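Local coordinates for minor capsid protein (Cafeteriavirus-dependent mavirus, PDB 6G42) that forms the penton, the five-subunit capsomer that probably occupies the fivefold vertices of the virophage capsid, each subunit built around a single jelly-roll, at residues Tyr73-Phe78 and Glu115-Leu120; Phe155-Asp160 and Tyr178-Leu183; Asp210-Tyr215 and Ile265-Phe270; Asn271-Ser276 and Leu299-Glu304. All blocks are in the same frame, centred on the assembly; numbering follows the deposited sequence.

Contact 1: residues Tyr73-Phe78 and Glu115-Leu120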
loop_
_atom_site.group_PDB
_atom_site.type_symbol
_atom_site.label_atom_id
_atom_site.label_comp_id
_atom_site.label_asym_id
_atom_site.label_seq_id
_atom_site.Cartn_x
_atom_site.Cartn_y
_atom_site.Cartn_z
ATOM N N TYR C 73 -13.320 30.705 -14.305
ATOM C CA TYR C 73 -14.584 29.975 -14.194
ATOM C C TYR C 73 -15.770 30.832 -14.628
ATOM O O TYR C 73 -15.741 32.054 -14.495
ATOM C CB TYR C 73 -14.810 29.461 -12.761
ATOM C CG TYR C 73 -13.806 28.429 -12.244
ATOM C CD1 TYR C 73 -13.032 27.641 -13.112
ATOM C CD2 TYR C 73 -13.665 28.215 -10.871
ATOM C CE1 TYR C 73 -12.132 26.705 -12.621
ATOM C CE2 TYR C 73 -12.770 27.278 -10.374
ATOM C CZ TYR C 73 -12.002 26.527 -11.251
ATOM O OH TYR C 73 -11.113 25.599 -10.762
ATOM N N GLN C 74 -16.801 30.164 -15.146
ATOM C CA GLN C 74 -18.089 30.776 -15.484
ATOM C C GLN C 74 -19.198 29.748 -15.320
ATOM O O GLN C 74 -19.104 28.647 -15.868
ATOM C CB GLN C 74 -18.134 31.258 -16.936
ATOM C CG GLN C 74 -17.237 32.435 -17.278
ATOM C CD GLN C 74 -17.437 32.937 -18.705
ATOM O OE1 GLN C 74 -18.472 32.692 -19.333
ATOM N NE2 GLN C 74 -16.437 33.647 -19.225
ATOM N N VAL C 75 -20.243 30.114 -14.582
ATOM C CA VAL C 75 -21.478 29.314 -14.526
ATOM C C VAL C 75 -22.550 29.944 -15.412
ATOM O O VAL C 75 -22.397 31.070 -15.882
ATOM C CB VAL C 75 -22.017 29.099 -13.089
ATOM C CG1 VAL C 75 -21.057 28.226 -12.297
ATOM C CG2 VAL C 75 -22.284 30.414 -12.361
ATOM N N GLY C 76 -23.622 29.196 -15.647
ATOM C CA GLY C 76 -24.743 29.668 -16.459
ATOM C C GLY C 76 -25.994 28.846 -16.244
ATOM O O GLY C 76 -25.963 27.823 -15.560
ATOM N N ILE C 77 -27.103 29.307 -16.818
ATOM C CA ILE C 77 -28.388 28.602 -16.721
ATOM C C ILE C 77 -29.039 28.510 -18.094
ATOM O O ILE C 77 -29.168 29.513 -18.797
ATOM C CB ILE C 77 -29.340 29.273 -15.716
ATOM C CG1 ILE C 77 -28.583 29.526 -14.408
ATOM C CG2 ILE C 77 -30.576 28.403 -15.494
ATOM C CD1 ILE C 77 -29.427 29.929 -13.227
ATOM N N PHE C 78 -29.454 27.292 -18.443
ATOM C CA PHE C 78 -30.002 26.957 -19.755
ATOM C C PHE C 78 -31.438 26.481 -19.574
ATOM O O PHE C 78 -31.683 25.491 -18.881
ATOM C CB PHE C 78 -29.156 25.852 -20.390
ATOM C CG PHE C 78 -29.521 25.531 -21.813
ATOM C CD1 PHE C 78 -29.040 26.307 -22.860
ATOM C CD2 PHE C 78 -30.323 24.431 -22.112
ATOM C CE1 PHE C 78 -29.364 26.003 -24.176
ATOM C CE2 PHE C 78 -30.651 24.123 -23.425
ATOM C CZ PHE C 78 -30.170 24.909 -24.459
ATOM N N GLU C 115 -22.534 31.533 -4.510
ATOM C CA GLU C 115 -23.004 32.928 -4.518
ATOM C C GLU C 115 -23.095 33.518 -5.933
ATOM O O GLU C 115 -23.983 34.328 -6.213
ATOM C CB GLU C 115 -22.107 33.805 -3.634
ATOM C CG GLU C 115 -22.233 33.506 -2.145
ATOM C CD GLU C 115 -21.259 34.294 -1.279
ATOM O OE1 GLU C 115 -20.388 35.010 -1.820
ATOM O OE2 GLU C 115 -21.361 34.193 -0.038
ATOM N N THR C 116 -22.171 33.117 -6.805
ATOM C CA THR C 116 -22.238 33.431 -8.240
ATOM C C THR C 116 -23.511 32.851 -8.861
ATOM O O THR C 116 -24.200 33.518 -9.632
ATOM C CB THR C 116 -21.024 32.853 -8.992
ATOM O OG1 THR C 116 -19.823 33.219 -8.309
ATOM C CG2 THR C 116 -20.960 33.368 -10.432
ATOM N N LEU C 117 -23.798 31.599 -8.517
ATOM C CA LEU C 117 -24.973 30.891 -9.008
ATOM C C LEU C 117 -26.277 31.463 -8.448
ATOM O O LEU C 117 -27.275 31.556 -9.164
ATOM C CB LEU C 117 -24.851 29.402 -8.672
ATOM C CG LEU C 117 -25.682 28.416 -9.491
ATOM C CD1 LEU C 117 -25.294 28.418 -10.965
ATOM C CD2 LEU C 117 -25.509 27.023 -8.911
ATOM N N ALA C 118 -26.259 31.849 -7.172
ATOM C CA ALA C 118 -27.416 32.478 -6.521
ATOM C C ALA C 118 -27.701 33.865 -7.094
ATOM O O ALA C 118 -28.851 34.202 -7.363
ATOM C CB ALA C 118 -27.194 32.565 -5.019
ATOM N N GLY C 119 -26.647 34.659 -7.269
ATOM C CA GLY C 119 -26.745 35.977 -7.904
ATOM C C GLY C 119 -27.299 35.957 -9.322
ATOM O O GLY C 119 -28.011 36.877 -9.722
ATOM N N LEU C 120 -26.975 34.909 -10.075
ATOM C CA LEU C 120 -27.474 34.733 -11.445
ATOM C C LEU C 120 -28.931 34.246 -11.484
ATOM O O LEU C 120 -29.648 34.516 -12.448
ATOM C CB LEU C 120 -26.568 33.764 -12.213
ATOM C CG LEU C 120 -26.756 33.657 -13.730
ATOM C CD1 LEU C 120 -26.396 34.961 -14.434
ATOM C CD2 LEU C 120 -25.917 32.509 -14.271
#
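A helix lying over one face of a beta sheet makes this contact: the last turns of helix 106-120 rest on strand 74-79. Val75, Gly76 and Ile77 of the strand meet Thr116, Leu117 and Leu120 of the helix. Val75 carries the upstream half. Its CG2 branch stands between Thr116 and Leu117, 3.8 Å from Thr116 CG2 and 3.9 Å from Leu117 CD1. The Val75 and Leu117 side chains cross at about a right angle. Further along, Leu120 touches with one methyl, CD2. It lies over the backbone of Gly76, with Leu120 CD2 3.8 Å from Gly76 CA, and alongside Ile77, with Leu120 CD2 4.0 Å from Ile77 CG1. Leu120 CG is anti to the backbone N (chi1 -168°), which carries CD2 to the strand. Thr116 offers its methyl to the contact, while its OG1 bonds back to the carbonyl of Ala112 in the preceding turn. The side-chain groups that touch are apolar, and of their residues Leu120 is partly exposed. Axes of the short segments approach to 8.7 Å and make an angle of 37°, so helix and strand run roughly the same way. Met162 of helix 160-165 also packs on Val75, and Cys121 touches Ile77. This is alpha/beta layer packing, with aliphatic side chains between a helix and the five-stranded sheet 84-90, 74-79, 154-158, 179-181 and 171-173.

Contact 2: residues Phe155-Asp160 and Tyr178-Leu183; sequences FIMFND and YSLVIL
Three backbone hydrogen bonds join Phe155-Phe158 to Ser179-Val181. Phe158 and Ser179 form an antiparallel hydrogen-bonded pair: Phe158 N to Ser179 O is 2.9 Å, and Ser179 N to Phe158 O is also 2.9 Å. The first bond is the straighter, at 169° on the hydrogen. Val181 N gives a third bond to Ile156 O, at 2.8 Å. Met157 and Leu180 between them form a non-hydrogen-bonded pair. These strands are neighbours in the antiparallel five-stranded sheet 84-90, 74-79, 154-158, 179-181 and 171-173.

Apolar side chains meet on both faces of the strand pair. On the face of Phe158 and Val181, a CH-pi contact puts Val181 CG2 over the Phe158 ring, 3.9 Å from its centroid and toward the rim. Ile156 CD1 meets Leu183 CD1 beside it. On the face of Met157 and Leu180, the side chains of Leu180 and Phe155 cross at about a right angle. Leu180 CB lies over one face of the Phe155 ring, toward its rim, and Leu180 CD1 reaches 3.6 Å from Phe155 CD2. The bend of Met157 at its thioether (chi3 62°) carries CE to the Tyr178 side chain, where it lies close to CB and CG.

Polar ends lead elsewhere. Tyr178 OH bonds Gln74 OE1. Asn159 caps helix 160-165 weakly through OD1 to Met162 N, and its ND2 bonds Asp72 O. Ser179 OG bonds Asp173 and Arg25 of the second subunit.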
loop_
_atom_site.group_PDB
_atom_site.type_symbol
_atom_site.label_atom_id
_atom_site.label_comp_id
_atom_site.label_asym_id
_atom_site.label_seq_id
_atom_site.Cartn_x
_atom_site.Cartn_y
_atom_site.Cartn_z
ATOM N N PHE C 155 -31.141 23.674 -16.651
ATOM C CA PHE C 155 -29.846 23.037 -16.405
ATOM C C PHE C 155 -28.872 24.039 -15.790
ATOM O O PHE C 155 -29.086 25.250 -15.860
ATOM C CB PHE C 155 -29.232 22.553 -17.719
ATOM C CG PHE C 155 -29.753 21.233 -18.203
ATOM C CD1 PHE C 155 -29.684 20.099 -17.397
ATOM C CD2 PHE C 155 -30.261 21.105 -19.496
ATOM C CE1 PHE C 155 -30.145 18.873 -17.855
ATOM C CE2 PHE C 155 -30.719 19.882 -19.961
ATOM C CZ PHE C 155 -30.661 18.765 -19.140
ATOM N N ILE C 156 -27.798 23.514 -15.201
ATOM C CA ILE C 156 -26.635 24.309 -14.796
ATOM C C ILE C 156 -25.554 24.118 -15.861
ATOM O O ILE C 156 -25.306 22.994 -16.299
ATOM C CB ILE C 156 -26.089 23.875 -13.419
ATOM C CG1 ILE C 156 -27.146 24.089 -12.328
ATOM C CG2 ILE C 156 -24.819 24.652 -13.064
ATOM C CD1 ILE C 156 -26.868 23.344 -11.036
ATOM N N MET C 157 -24.914 25.220 -16.254
ATOM C CA MET C 157 -23.851 25.226 -17.270
ATOM C C MET C 157 -22.498 25.469 -16.619
ATOM O O MET C 157 -22.382 26.323 -15.747
ATOM C CB MET C 157 -24.075 26.348 -18.284
ATOM C CG MET C 157 -25.315 26.216 -19.150
ATOM S SD MET C 157 -25.734 27.783 -19.939
ATOM C CE MET C 157 -24.291 28.094 -20.953
ATOM N N PHE C 158 -21.489 24.715 -17.053
ATOM C CA PHE C 158 -20.090 24.897 -16.648
ATOM C C PHE C 158 -19.294 25.207 -17.914
ATOM O O PHE C 158 -19.414 24.492 -18.912
ATOM C CB PHE C 158 -19.527 23.590 -16.057
ATOM C CG PHE C 158 -19.834 23.352 -14.590
ATOM C CD1 PHE C 158 -20.977 23.857 -13.966
ATOM C CD2 PHE C 158 -18.978 22.552 -13.839
ATOM C CE1 PHE C 158 -21.234 23.600 -12.627
ATOM C CE2 PHE C 158 -19.234 22.292 -12.500
ATOM C CZ PHE C 158 -20.364 22.818 -11.893
ATOM N N ASN C 159 -18.470 26.253 -17.876
ATOM C CA ASN C 159 -17.528 26.530 -18.979
ATOM C C ASN C 159 -16.345 25.549 -18.923
ATOM O O ASN C 159 -16.282 24.711 -18.024
ATOM C CB ASN C 159 -17.073 28.001 -18.983
ATOM C CG ASN C 159 -16.093 28.334 -17.874
ATOM O OD1 ASN C 159 -16.106 27.723 -16.811
ATOM N ND2 ASN C 159 -15.258 29.340 -18.107
ATOM N N ASP C 160 -15.417 25.656 -19.868
ATOM C CA ASP C 160 -14.372 24.640 -20.022
ATOM C C ASP C 160 -13.376 24.541 -18.855
ATOM O O ASP C 160 -12.865 23.459 -18.586
ATOM C CB ASP C 160 -13.613 24.818 -21.341
ATOM C CG ASP C 160 -12.862 23.555 -21.762
ATOM O OD1 ASP C 160 -13.450 22.450 -21.680
ATOM O OD2 ASP C 160 -11.681 23.669 -22.164
ATOM N N TYR C 178 -19.452 26.018 -23.273
ATOM C CA TYR C 178 -20.311 25.601 -22.147
ATOM C C TYR C 178 -20.839 24.165 -22.269
ATOM O O TYR C 178 -21.078 23.676 -23.372
ATOM C CB TYR C 178 -21.478 26.585 -21.985
ATOM C CG TYR C 178 -21.025 28.029 -21.887
ATOM C CD1 TYR C 178 -20.401 28.510 -20.736
ATOM C CD2 TYR C 178 -21.198 28.913 -22.954
ATOM C CE1 TYR C 178 -19.970 29.829 -20.647
ATOM C CE2 TYR C 178 -20.772 30.232 -22.876
ATOM C CZ TYR C 178 -20.157 30.687 -21.721
ATOM O OH TYR C 178 -19.731 31.993 -21.642
ATOM N N SER C 179 -21.015 23.512 -21.118
ATOM C CA SER C 179 -21.501 22.126 -21.036
ATOM C C SER C 179 -22.566 22.009 -19.950
ATOM O O SER C 179 -22.468 22.666 -18.916
ATOM C CB SER C 179 -20.351 21.162 -20.717
ATOM O OG SER C 179 -19.344 21.193 -21.712
ATOM N N LEU C 180 -23.566 21.159 -20.189
ATOM C CA LEU C 180 -24.694 20.970 -19.264
ATOM C C LEU C 180 -24.381 19.947 -18.173
ATOM O O LEU C 180 -23.889 18.859 -18.462
ATOM C CB LEU C 180 -25.944 20.501 -20.019
ATOM C CG LEU C 180 -26.488 21.382 -21.143
ATOM C CD1 LEU C 180 -27.575 20.637 -21.909
ATOM C CD2 LEU C 180 -27.015 22.709 -20.617
ATOM N N VAL C 181 -24.701 20.293 -16.928
ATOM C CA VAL C 181 -24.559 19.374 -15.800
ATOM C C VAL C 181 -25.825 18.519 -15.705
ATOM O O VAL C 181 -26.896 19.014 -15.340
ATOM C CB VAL C 181 -24.314 20.130 -14.473
ATOM C CG1 VAL C 181 -24.171 19.163 -13.304
ATOM C CG2 VAL C 181 -23.066 20.996 -14.582
ATOM N N ILE C 182 -25.687 17.237 -16.038
ATOM C CA ILE C 182 -26.789 16.277 -15.970
ATOM C C ILE C 182 -27.066 15.906 -14.507
ATOM O O ILE C 182 -26.184 15.389 -13.820
ATOM C CB ILE C 182 -26.473 15.022 -16.818
ATOM C CG1 ILE C 182 -26.460 15.399 -18.308
ATOM C CG2 ILE C 182 -27.495 13.911 -16.574
ATOM C CD1 ILE C 182 -25.786 14.384 -19.211
ATOM N N LEU C 183 -28.295 16.166 -14.058
ATOM C CA LEU C 183 -28.720 15.910 -12.677
ATOM C C LEU C 183 -29.993 15.064 -12.652
ATOM O O LEU C 183 -30.996 15.450 -13.250
ATOM C CB LEU C 183 -28.983 17.237 -11.963
ATOM C CG LEU C 183 -27.824 18.232 -11.902
ATOM C CD1 LEU C 183 -28.306 19.585 -11.403
ATOM C CD2 LEU C 183 -26.706 17.702 -11.018
#

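Contact 3: residues Asp210-Tyr215 and Ile265-Phe270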
loop_
_atom_site.group_PDB
_atom_site.type_symbol
_atom_site.label_atom_id
_atom_site.label_comp_id
_atom_site.label_asym_id
_atom_site.label_seq_id
_atom_site.Cartn_x
_atom_site.Cartn_y
_atom_site.Cartn_z
ATOM N N ASP C 210 24.860 29.921 -2.114
ATOM C CA ASP C 210 26.331 29.875 -1.930
ATOM C C ASP C 210 26.999 28.490 -1.702
ATOM O O ASP C 210 28.196 28.428 -1.392
ATOM C CB ASP C 210 26.727 30.836 -0.800
ATOM C CG ASP C 210 26.144 30.441 0.551
ATOM O OD1 ASP C 210 25.225 29.588 0.597
ATOM O OD2 ASP C 210 26.605 30.999 1.572
ATOM N N LEU C 211 26.250 27.396 -1.856
ATOM C CA LEU C 211 26.831 26.049 -1.787
ATOM C C LEU C 211 27.448 25.717 -3.143
ATOM O O LEU C 211 26.739 25.756 -4.147
ATOM C CB LEU C 211 25.767 25.003 -1.447
ATOM C CG LEU C 211 26.216 23.536 -1.326
ATOM C CD1 LEU C 211 27.125 23.307 -0.131
ATOM C CD2 LEU C 211 25.002 22.630 -1.223
ATOM N N PRO C 212 28.760 25.394 -3.184
ATOM C CA PRO C 212 29.369 25.036 -4.470
ATOM C C PRO C 212 28.883 23.666 -4.964
ATOM O O PRO C 212 29.515 22.628 -4.727
ATOM C CB PRO C 212 30.872 25.064 -4.176
ATOM C CG PRO C 212 30.979 24.812 -2.714
ATOM C CD PRO C 212 29.753 25.408 -2.091
ATOM N N VAL C 213 27.741 23.702 -5.640
ATOM C CA VAL C 213 27.062 22.516 -6.139
ATOM C C VAL C 213 26.697 22.739 -7.609
ATOM O O VAL C 213 26.493 23.878 -8.043
ATOM C CB VAL C 213 25.814 22.195 -5.273
ATOM C CG1 VAL C 213 24.710 23.230 -5.464
ATOM C CG2 VAL C 213 25.290 20.799 -5.557
ATOM N N SER C 214 26.619 21.654 -8.367
ATOM C CA SER C 214 26.267 21.735 -9.780
ATOM C C SER C 214 24.827 22.217 -9.937
ATOM O O SER C 214 23.943 21.808 -9.187
ATOM C CB SER C 214 26.454 20.378 -10.453
ATOM O OG SER C 214 26.496 20.524 -11.858
ATOM N N TYR C 215 24.611 23.097 -10.906
ATOM C CA TYR C 215 23.300 23.683 -11.160
ATOM C C TYR C 215 22.506 22.724 -12.034
ATOM O O TYR C 215 23.084 21.949 -12.781
ATOM C CB TYR C 215 23.439 25.023 -11.898
ATOM C CG TYR C 215 23.963 26.199 -11.073
ATOM C CD1 TYR C 215 25.231 26.163 -10.471
ATOM C CD2 TYR C 215 23.205 27.371 -10.928
ATOM C CE1 TYR C 215 25.711 27.240 -9.735
ATOM C CE2 TYR C 215 23.681 28.453 -10.194
ATOM C CZ TYR C 215 24.933 28.383 -9.600
ATOM O OH TYR C 215 25.412 29.448 -8.871
ATOM N N ILE C 265 29.290 18.063 -5.970
ATOM C CA ILE C 265 29.951 19.164 -5.268
ATOM C C ILE C 265 31.185 19.543 -6.088
ATOM O O ILE C 265 32.037 18.693 -6.364
ATOM C CB ILE C 265 30.351 18.784 -3.821
ATOM C CG1 ILE C 265 29.102 18.505 -2.964
ATOM C CG2 ILE C 265 31.202 19.872 -3.165
ATOM C CD1 ILE C 265 28.176 19.691 -2.733
ATOM N N LEU C 266 31.268 20.822 -6.459
ATOM C CA LEU C 266 32.335 21.338 -7.322
ATOM C C LEU C 266 33.598 21.747 -6.551
ATOM O O LEU C 266 34.709 21.605 -7.074
ATOM C CB LEU C 266 31.815 22.518 -8.155
ATOM C CG LEU C 266 30.537 22.269 -8.975
ATOM C CD1 LEU C 266 30.064 23.563 -9.623
ATOM C CD2 LEU C 266 30.715 21.184 -10.031
ATOM N N GLN C 267 33.422 22.241 -5.321
ATOM C CA GLN C 267 34.534 22.709 -4.478
ATOM C C GLN C 267 34.491 22.060 -3.095
ATOM O O GLN C 267 33.430 21.959 -2.494
ATOM C CB GLN C 267 34.482 24.231 -4.312
ATOM C CG GLN C 267 34.253 25.002 -5.602
ATOM C CD GLN C 267 34.308 26.506 -5.403
ATOM O OE1 GLN C 267 33.299 27.194 -5.552
ATOM N NE2 GLN C 267 35.489 27.025 -5.066
ATOM N N THR C 268 35.652 21.651 -2.599
ATOM C CA THR C 268 35.790 20.963 -1.309
ATOM C C THR C 268 36.168 21.867 -0.130
ATOM O O THR C 268 36.074 21.447 1.026
ATOM C CB THR C 268 36.876 19.874 -1.400
ATOM O OG1 THR C 268 38.085 20.441 -1.929
ATOM C CG2 THR C 268 36.422 18.738 -2.300
ATOM N N ASN C 269 36.591 23.097 -0.414
ATOM C CA ASN C 269 37.202 23.979 0.599
ATOM C C ASN C 269 36.227 24.822 1.445
ATOM O O ASN C 269 36.669 25.567 2.320
ATOM C CB ASN C 269 38.246 24.898 -0.065
ATOM C CG ASN C 269 37.617 26.005 -0.910
ATOM O OD1 ASN C 269 36.644 25.774 -1.631
ATOM N ND2 ASN C 269 38.180 27.210 -0.830
ATOM N N PHE C 270 34.924 24.695 1.197
ATOM C CA PHE C 270 33.926 25.553 1.856
ATOM C C PHE C 270 33.716 25.237 3.336
ATOM O O PHE C 270 34.001 24.139 3.817
ATOM C CB PHE C 270 32.576 25.569 1.110
ATOM C CG PHE C 270 31.834 24.258 1.131
ATOM C CD1 PHE C 270 32.015 23.334 0.113
ATOM C CD2 PHE C 270 30.939 23.958 2.153
ATOM C CE1 PHE C 270 31.335 22.127 0.119
ATOM C CE2 PHE C 270 30.257 22.750 2.165
ATOM C CZ PHE C 270 30.457 21.834 1.146
#
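Pro212, packed on by Phe270 and Gln267, is the most covered residue of this contact and marks its tight part. The proline ring meets the phenyl ring obliquely, with Pro212 CG 3.4 Å from Phe270 CD1. Leu211 reaches the same ring with one methyl: Leu211 CD1 lies over a face, 4.2 Å from the centroid of the Phe270 ring. The Leu211 side chain extends opposite its own backbone N (chi1 -180°), and CD1 meets the phenyl ring from there. Pro212 is the centre of an inverse gamma turn. Its carbonyl is turned to the other loop, and Pro212 O accepts Leu266 N at 3.1 Å. This bond, with the backbone bond of Ser214 to Asn264, bridges Val213 and Ile265 once. Ile265 CA also lies 3.5 Å from Pro212 O, a CA-H...O contact. Next to the bridge, Ile265 CD1 meets Val213 CG2 more distantly, at 4.2 Å.

The solvent side is looser. Leu266 is exposed and lays its branches along the Val213-Ser214 backbone, with Leu266 CD1 3.9 Å from Val213 O. Gln267, also exposed, runs its extended side chain past Pro212, and its OE1 lies 3.5 Å from Pro212 CB.

Leu211 and Ile265 both pack on Leu51 of strand 49-62, and Ile42 and Leu43 touch Phe270. The two loops thus meet at one end of the jelly-roll sandwich, one following strand 201-207 and the other joining strands 248-264 and 272-281.

Contact 4: residues Asn271-Ser276 and Leu299-Glu304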
loop_
_atom_site.group_PDB
_atom_site.type_symbol
_atom_site.label_atom_id
_atom_site.label_comp_id
_atom_site.label_asym_id
_atom_site.label_seq_id
_atom_site.Cartn_x
_atom_site.Cartn_y
_atom_site.Cartn_z
ATOM N N ASN C 271 33.202 26.247 4.025
ATOM C CA ASN C 271 33.060 26.268 5.480
ATOM C C ASN C 271 31.612 26.483 5.955
ATOM O O ASN C 271 31.211 25.984 7.011
ATOM C CB ASN C 271 33.947 27.404 5.988
ATOM C CG ASN C 271 34.190 27.353 7.473
ATOM O OD1 ASN C 271 33.979 26.331 8.126
ATOM N ND2 ASN C 271 34.663 28.464 8.013
ATOM N N ARG C 272 30.850 27.250 5.182
ATOM C CA ARG C 272 29.470 27.565 5.489
ATOM C C ARG C 272 28.649 27.696 4.211
ATOM O O ARG C 272 29.193 27.937 3.129
ATOM C CB ARG C 272 29.402 28.870 6.293
ATOM C CG ARG C 272 29.915 30.103 5.565
ATOM C CD ARG C 272 30.146 31.271 6.511
ATOM N NE ARG C 272 28.907 31.943 6.902
ATOM C CZ ARG C 272 28.841 33.029 7.676
ATOM N NH1 ARG C 272 29.946 33.591 8.169
ATOM N NH2 ARG C 272 27.655 33.561 7.966
ATOM N N PHE C 273 27.338 27.527 4.352
ATOM C CA PHE C 273 26.396 27.742 3.252
ATOM C C PHE C 273 24.981 27.944 3.771
ATOM O O PHE C 273 24.689 27.678 4.935
ATOM C CB PHE C 273 26.438 26.583 2.239
ATOM C CG PHE C 273 26.137 25.232 2.834
ATOM C CD1 PHE C 273 27.146 24.477 3.424
ATOM C CD2 PHE C 273 24.852 24.701 2.782
ATOM C CE1 PHE C 273 26.880 23.230 3.964
ATOM C CE2 PHE C 273 24.580 23.454 3.320
ATOM C CZ PHE C 273 25.596 22.717 3.915
ATOM N N ASN C 274 24.121 28.424 2.881
ATOM C CA ASN C 274 22.721 28.694 3.175
ATOM C C ASN C 274 21.834 27.620 2.542
ATOM O O ASN C 274 22.118 27.140 1.443
ATOM C CB ASN C 274 22.333 30.063 2.624
ATOM C CG ASN C 274 20.949 30.494 3.061
ATOM O OD1 ASN C 274 19.984 30.395 2.297
ATOM N ND2 ASN C 274 20.839 30.956 4.303
ATOM N N LEU C 275 20.773 27.246 3.254
ATOM C CA LEU C 275 19.693 26.422 2.707
ATOM C C LEU C 275 18.385 27.150 2.966
ATOM O O LEU C 275 18.184 27.693 4.057
ATOM C CB LEU C 275 19.637 25.048 3.376
ATOM C CG LEU C 275 20.852 24.138 3.219
ATOM C CD1 LEU C 275 20.731 22.928 4.126
ATOM C CD2 LEU C 275 21.008 23.696 1.780
ATOM N N SER C 276 17.502 27.156 1.967
ATOM C CA SER C 276 16.145 27.676 2.136
ATOM C C SER C 276 15.129 26.841 1.375
ATOM O O SER C 276 15.452 26.241 0.353
ATOM C CB SER C 276 16.057 29.148 1.711
ATOM O OG SER C 276 16.767 29.378 0.517
ATOM N N LEU C 299 16.085 18.314 8.969
ATOM C CA LEU C 299 16.825 18.269 7.713
ATOM C C LEU C 299 18.080 17.421 7.871
ATOM O O LEU C 299 18.829 17.591 8.827
ATOM C CB LEU C 299 17.191 19.701 7.319
ATOM C CG LEU C 299 17.798 19.989 5.948
ATOM C CD1 LEU C 299 17.278 21.321 5.427
ATOM C CD2 LEU C 299 19.319 20.010 6.004
ATOM N N LYS C 300 18.301 16.503 6.940
ATOM C CA LYS C 300 19.456 15.609 6.994
ATOM C C LYS C 300 20.083 15.509 5.606
ATOM O O LYS C 300 19.408 15.155 4.638
ATOM C CB LYS C 300 19.041 14.230 7.509
ATOM C CG LYS C 300 20.195 13.368 8.011
ATOM C CD LYS C 300 19.702 12.231 8.906
ATOM C CE LYS C 300 20.794 11.659 9.800
ATOM N NZ LYS C 300 21.281 10.341 9.317
ATOM N N LEU C 301 21.368 15.847 5.524
ATOM C CA LEU C 301 22.117 15.836 4.274
ATOM C C LEU C 301 23.171 14.735 4.312
ATOM O O LEU C 301 23.648 14.356 5.383
ATOM C CB LEU C 301 22.800 17.187 4.065
ATOM C CG LEU C 301 21.924 18.437 4.107
ATOM C CD1 LEU C 301 22.800 19.672 4.074
ATOM C CD2 LEU C 301 20.941 18.474 2.948
ATOM N N LEU C 302 23.526 14.226 3.137
ATOM C CA LEU C 302 24.599 13.242 3.010
ATOM C C LEU C 302 25.611 13.699 1.968
ATOM O O LEU C 302 25.251 13.927 0.810
ATOM C CB LEU C 302 24.040 11.874 2.613
ATOM C CG LEU C 302 25.063 10.792 2.241
ATOM C CD1 LEU C 302 26.003 10.500 3.405
ATOM C CD2 LEU C 302 24.364 9.523 1.780
ATOM N N PHE C 303 26.866 13.830 2.394
ATOM C CA PHE C 303 27.984 14.012 1.476
ATOM C C PHE C 303 28.652 12.649 1.311
ATOM O O PHE C 303 29.256 12.122 2.251
ATOM C CB PHE C 303 28.946 15.079 1.997
ATOM C CG PHE C 303 28.317 16.445 2.112
ATOM C CD1 PHE C 303 28.257 17.295 1.010
ATOM C CD2 PHE C 303 27.764 16.876 3.318
ATOM C CE1 PHE C 303 27.668 18.548 1.111
ATOM C CE2 PHE C 303 27.172 18.126 3.426
ATOM C CZ PHE C 303 27.124 18.965 2.321
ATOM N N GLU C 304 28.491 12.075 0.121
ATOM C CA GLU C 304 28.967 10.731 -0.210
ATOM C C GLU C 304 30.147 10.832 -1.186
ATOM O O GLU C 304 30.003 11.368 -2.295
ATOM C CB GLU C 304 27.818 9.928 -0.830
ATOM C CG GLU C 304 28.124 8.466 -1.120
ATOM C CD GLU C 304 26.984 7.754 -1.838
ATOM O OE1 GLU C 304 25.810 7.952 -1.452
ATOM O OE2 GLU C 304 27.262 6.994 -2.796
#
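The Phe273 ring, with Leu211 CD1 over one face, is met along its edge by Leu301, whose CD1 lies near the ring plane, 4.1 Å from Phe273 CZ. Leu275 CD2, from the ring's own strand, is also at the edge and in plane. The Phe303 ring has Phe273 CZ at its edge, near its plane, and the two CZ atoms of Phe273 and Phe303 are 4.4 Å apart. Phe273 CG sits between the backbone N and the carbonyl carbon (chi1 58°), and the ring extends toward strand 296-305. Around these rings, Leu11 of strand 8-15 packs on Phe273, while Tyr49 and Leu51 of strand 49-62 pack on Phe303.

The two strands belong to different sheets. Strand 272-281 pairs with strands 33-37, 201-207 and 286-288, and strand 296-305 lies between strands 8-15 and 49-62. Their short segments stay 11.3 Å apart at the closest approach of the axes and make an angle of 129°. This is face-to-face packing across the core of a jelly-roll sandwich.

Leucines fill the neighbouring part of the core. Leu275 and Leu301 reach toward each other tip to tip, with Leu275 CD1 3.9 Å from Leu301 CD1. The same methyl of Leu275 also meets Leu299 obliquely, at 3.7 Å from Leu299 CD2. On the other side of strand 296-305, Lys300 makes a cation-pi contact with Trp10 and a salt bridge to Glu216 of the third subunit.

From the N terminus, strands 8-15 and 49-62 come before the first contact. Contact 1 then closes a loop of 36 residues between strand 74-79 and helix 106-120. Contact 2 closes 17 residues by pairing strands 154-158 and 179-181. Contact 3 spans 49 and joins the loop after strand 201-207 to the loop before strand 272-281. Contact 4 spans 22 and joins the two facing sheets of the jelly-roll. All four are in series, so none nests in or crosses another. They form two groups on opposite sides of the chain's centre. Contacts 1 and 2 share a sheet. Contacts 3 and 4 join where Asp210 OD1 bonds Asn274 N at 2.8 Å.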